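Long-range contacts in 2-oxoglutarate dehydrogenase E3 component (Thermus thermophilus, PDB 2YQU), which probably oxidises protein-bound dihydrolipoamide back to lipoamide with its FAD cofactor, passing the electrons to NAD(+) as a 2-oxoglutarate dehydrogenase complex component: residues D395-V400 and F420-E425; I361-G366 and K387-A392. All blocks are in the same frame, centred on the assembly; numbering follows the deposited sequence.

Contact 1: residues D395-V400 and F420-E425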
# COMPACT_ATOMS: atom_id res chain seq x y z
N ASP A 395 -13.95 3.42 21.83
CA ASP A 395 -13.12 2.67 20.88
C ASP A 395 -12.95 3.36 19.52
O ASP A 395 -12.43 2.76 18.58
CB ASP A 395 -13.65 1.25 20.69
CG ASP A 395 -12.61 0.32 20.11
OD1 ASP A 395 -12.95 -0.46 19.19
OD2 ASP A 395 -11.42 0.32 20.50
N ARG A 396 -13.37 4.61 19.42
CA ARG A 396 -13.24 5.37 18.19
C ARG A 396 -11.75 5.58 17.87
O ARG A 396 -10.98 5.97 18.74
CB ARG A 396 -13.99 6.70 18.33
CG ARG A 396 -13.77 7.72 17.22
CD ARG A 396 -14.70 7.57 16.03
NE ARG A 396 -14.60 8.76 15.18
CZ ARG A 396 -15.40 9.82 15.25
NH1 ARG A 396 -16.39 9.89 16.14
NH2 ARG A 396 -15.20 10.84 14.42
N ILE A 397 -11.35 5.30 16.64
CA ILE A 397 -9.96 5.57 16.23
C ILE A 397 -9.73 7.08 16.27
O ILE A 397 -10.48 7.84 15.66
CB ILE A 397 -9.64 5.00 14.84
CG1 ILE A 397 -9.76 3.47 14.83
CG2 ILE A 397 -8.22 5.42 14.41
CD1 ILE A 397 -9.83 2.89 13.45
N LEU A 398 -8.71 7.49 17.01
CA LEU A 398 -8.35 8.90 17.14
C LEU A 398 -7.15 9.28 16.28
O LEU A 398 -7.04 10.43 15.86
CB LEU A 398 -8.06 9.24 18.60
CG LEU A 398 -9.24 9.05 19.55
CD1 LEU A 398 -8.78 9.17 20.98
CD2 LEU A 398 -10.34 10.06 19.25
N GLY A 399 -6.27 8.32 16.01
CA GLY A 399 -5.10 8.56 15.18
C GLY A 399 -4.35 7.28 14.85
O GLY A 399 -4.45 6.30 15.57
N VAL A 400 -3.61 7.29 13.74
CA VAL A 400 -2.77 6.18 13.35
C VAL A 400 -1.42 6.72 12.89
O VAL A 400 -1.34 7.73 12.19
CB VAL A 400 -3.42 5.30 12.24
CG1 VAL A 400 -2.58 4.05 11.97
CG2 VAL A 400 -4.85 4.93 12.62
N PHE A 420 -14.33 7.27 7.96
CA PHE A 420 -15.54 6.50 8.26
C PHE A 420 -15.89 6.50 9.75
O PHE A 420 -16.85 5.84 10.15
CB PHE A 420 -15.37 5.04 7.81
CG PHE A 420 -15.43 4.81 6.32
CD1 PHE A 420 -15.74 5.84 5.44
CD2 PHE A 420 -15.19 3.55 5.80
CE1 PHE A 420 -15.80 5.62 4.08
CE2 PHE A 420 -15.24 3.33 4.44
CZ PHE A 420 -15.55 4.37 3.58
N LYS A 421 -15.12 7.22 10.56
CA LYS A 421 -15.34 7.31 12.01
C LYS A 421 -15.33 5.92 12.64
O LYS A 421 -16.11 5.61 13.55
CB LYS A 421 -16.64 8.06 12.33
CG LYS A 421 -16.70 9.44 11.66
CD LYS A 421 -17.82 10.31 12.22
CE LYS A 421 -17.60 11.79 11.91
NZ LYS A 421 -17.58 12.08 10.45
N ALA A 422 -14.41 5.10 12.15
CA ALA A 422 -14.31 3.69 12.51
C ALA A 422 -13.84 3.52 13.93
O ALA A 422 -13.10 4.35 14.44
CB ALA A 422 -13.34 2.97 11.58
N SER A 423 -14.24 2.40 14.52
CA SER A 423 -13.66 1.94 15.76
C SER A 423 -12.43 1.09 15.46
O SER A 423 -12.29 0.57 14.34
CB SER A 423 -14.68 1.12 16.55
OG SER A 423 -15.03 -0.07 15.86
N ALA A 424 -11.56 0.94 16.45
CA ALA A 424 -10.38 0.09 16.33
C ALA A 424 -10.80 -1.36 16.09
O ALA A 424 -10.19 -2.06 15.28
CB ALA A 424 -9.52 0.19 17.59
N GLU A 425 -11.85 -1.79 16.78
CA GLU A 425 -12.45 -3.11 16.59
C GLU A 425 -12.85 -3.35 15.14
O GLU A 425 -12.56 -4.39 14.59
CB GLU A 425 -13.67 -3.32 17.49
CG GLU A 425 -14.24 -4.74 17.43
CD GLU A 425 -15.56 -4.90 18.17
OE1 GLU A 425 -16.34 -5.80 17.80
OE2 GLU A 425 -15.84 -4.12 19.10
O HOH W 1 -15.37 -1.51 19.71
O HOH W 2 -12.47 7.10 13.81
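The guanidinium of R396 lies against the aliphatic part of K421: K421 CB sits 3.4 Å above one face, offset toward the rim, and K421 CG comes within 3.4 Å of R396 NH2. At the edge, in the plane of the group, a water takes a weak bond from R396 NE and donates to the carbonyls of I397 and A422. The bend at chi2 (87°) folds the arginine chain alongside the lysine, both running the same way. The other flat group is the D395 carboxylate. D395 OD1 accepts E425 N at 3.0 Å on the syn side, 19° out of plane. One water donates to both D395 OD1 and E425 OE2, bridging like charges 4.7 Å apart; E425 OE1 pairs with R429 and D395 OD2 with K364 in salt bridges. On the backbone, A424 N reaches D395 O at 2.9 Å and I397 N reaches A422 O at 3.0 Å, a single bridge around R396 and S423. I397 CD1 rests 4.0 Å from A422 CB. K421, just past helix 407-419, takes positive phi in a Schellman motif; S423 N-caps helix 424-429, its OG on the D426 amide. The turn between these helices is thus held against the start of strand 397-404 in the dimerisation domain. D395 accepts first-turn amides through backbone and carboxylate, so its negative charge probably suits the positive end of the helix dipole, with K364 balancing it further.

Contact 2: residues I361-G366 and K387-A392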
# COMPACT_ATOMS: atom_id res chain seq x y z
N ILE A 361 -7.99 13.82 26.36
CA ILE A 361 -8.76 12.68 25.86
C ILE A 361 -8.12 11.37 26.31
O ILE A 361 -6.93 11.14 26.06
CB ILE A 361 -8.88 12.75 24.32
CG1 ILE A 361 -9.61 14.03 23.90
CG2 ILE A 361 -9.61 11.52 23.78
CD1 ILE A 361 -9.48 14.39 22.43
N PRO A 362 -8.89 10.50 26.97
CA PRO A 362 -8.37 9.20 27.40
C PRO A 362 -8.30 8.23 26.23
O PRO A 362 -9.26 8.15 25.47
CB PRO A 362 -9.40 8.74 28.42
CG PRO A 362 -10.68 9.34 27.96
CD PRO A 362 -10.31 10.66 27.32
N TYR A 363 -7.17 7.54 26.07
CA TYR A 363 -6.99 6.65 24.93
C TYR A 363 -6.24 5.36 25.26
O TYR A 363 -5.58 5.23 26.30
CB TYR A 363 -6.30 7.38 23.77
CG TYR A 363 -4.89 7.85 24.08
CD1 TYR A 363 -3.79 7.14 23.64
CD2 TYR A 363 -4.67 9.02 24.81
CE1 TYR A 363 -2.49 7.56 23.93
CE2 TYR A 363 -3.39 9.45 25.10
CZ TYR A 363 -2.30 8.72 24.65
OH TYR A 363 -1.02 9.15 24.93
N LYS A 364 -6.37 4.41 24.34
CA LYS A 364 -5.63 3.16 24.36
C LYS A 364 -4.66 3.14 23.19
O LYS A 364 -4.95 3.69 22.12
CB LYS A 364 -6.57 1.96 24.27
CG LYS A 364 -7.85 2.09 25.08
CD LYS A 364 -8.83 0.96 24.81
CE LYS A 364 -9.65 1.20 23.55
NZ LYS A 364 -10.61 0.09 23.28
N VAL A 365 -3.51 2.51 23.40
CA VAL A 365 -2.46 2.39 22.41
C VAL A 365 -2.37 0.94 21.97
O VAL A 365 -2.27 0.03 22.80
CB VAL A 365 -1.11 2.86 22.98
CG1 VAL A 365 0.03 2.58 22.02
CG2 VAL A 365 -1.17 4.35 23.35
N GLY A 366 -2.42 0.72 20.66
CA GLY A 366 -2.16 -0.58 20.06
C GLY A 366 -0.99 -0.45 19.10
O GLY A 366 -0.96 0.45 18.28
N LYS A 387 1.06 2.16 14.98
CA LYS A 387 0.43 2.42 16.25
C LYS A 387 -0.96 3.00 15.98
O LYS A 387 -1.10 3.94 15.21
CB LYS A 387 1.31 3.40 17.03
CG LYS A 387 0.67 4.08 18.20
CD LYS A 387 1.72 4.69 19.13
CE LYS A 387 2.12 6.11 18.71
NZ LYS A 387 3.06 6.75 19.70
N VAL A 388 -1.98 2.41 16.60
CA VAL A 388 -3.34 2.91 16.55
C VAL A 388 -3.71 3.49 17.92
O VAL A 388 -3.52 2.84 18.95
CB VAL A 388 -4.33 1.81 16.15
CG1 VAL A 388 -5.80 2.28 16.29
CG2 VAL A 388 -4.06 1.33 14.72
N LEU A 389 -4.24 4.71 17.92
CA LEU A 389 -4.73 5.35 19.13
C LEU A 389 -6.25 5.32 19.08
O LEU A 389 -6.83 5.79 18.13
CB LEU A 389 -4.23 6.79 19.20
CG LEU A 389 -2.71 6.94 19.01
CD1 LEU A 389 -2.29 8.38 19.12
CD2 LEU A 389 -1.97 6.08 20.02
N ALA A 390 -6.89 4.75 20.10
CA ALA A 390 -8.36 4.66 20.12
C ALA A 390 -8.93 5.21 21.43
O ALA A 390 -8.32 5.08 22.48
CB ALA A 390 -8.79 3.23 19.93
N HIS A 391 -10.11 5.80 21.36
CA HIS A 391 -10.72 6.39 22.54
C HIS A 391 -10.97 5.29 23.58
O HIS A 391 -11.47 4.22 23.25
CB HIS A 391 -12.03 7.10 22.16
CG HIS A 391 -12.49 8.07 23.20
ND1 HIS A 391 -13.14 7.67 24.35
CD2 HIS A 391 -12.38 9.41 23.27
CE1 HIS A 391 -13.42 8.73 25.08
NE2 HIS A 391 -12.97 9.80 24.45
N ALA A 392 -10.62 5.57 24.83
CA ALA A 392 -10.69 4.58 25.91
C ALA A 392 -12.11 4.10 26.19
O ALA A 392 -12.32 2.97 26.60
CB ALA A 392 -10.08 5.16 27.17
O HOH W 3 -12.80 0.91 24.80
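H391 and the I361-P362 corner meet through ring contacts: P362 O stands 3.9 Å above the imidazole plane of H391, over its centre, and I361 CG2 comes within 3.5 Å of H391 CD2, the two side chains crossing at about a right angle. The ring is carried there by a chi1 of -162°, which sets CG anti to the backbone N, and its ND1 accepts the amide of K393. Replacing the ring with an alanine is likely to open a gap beside I361 and P362 and leave the K393 amide without its side-chain acceptor. The backbone bonds are those of an antiparallel ladder. K364 with A390 and G366 with V388 are hydrogen-bonded pairs, two bonds each; V365 and L389 form the non-hydrogen-bonded pair between them. A392 N still reaches P362 O at 3.0 Å, but from 43° above the carbonyl plane, where strand 385-391 ends and strand 363-369 begins. Among apolar contacts, L389 CD2 touches V365 CG2 at 3.8 Å on one face and also lies alongside Y363 CD1, while P362 CB meets A392 CB. Of the charged groups, K364 turns at chi3, and its NZ bonds to D395, W449 O and a water that donates to A392 O. K387 NZ makes salt bridges with E209, E353 and D207. Strand 363-369 is one of the two outermost strands, within this chain, of the dimerisation domain's five-stranded antiparallel sheet.

Both contacts reach the antiparallel sheet of the dimerisation domain, contact 2 by two of its strands and contact 1 by one strand and a turn; their centres are about 9 Å apart. Strands 385-391 and 397-404 are neighbours, joined where R396 O probably accepts the H391 amide and L389 O that of L398. Both are partly buried: contact 2 has five buried and three exposed touching residues, contact 1 four and one. Contact 2 is a regular ladder at the sheet margin, with no other chain touching it; contact 1 relies on a single bridge, a carboxylate and waters, and its A422 packs on F420 of the second subunit.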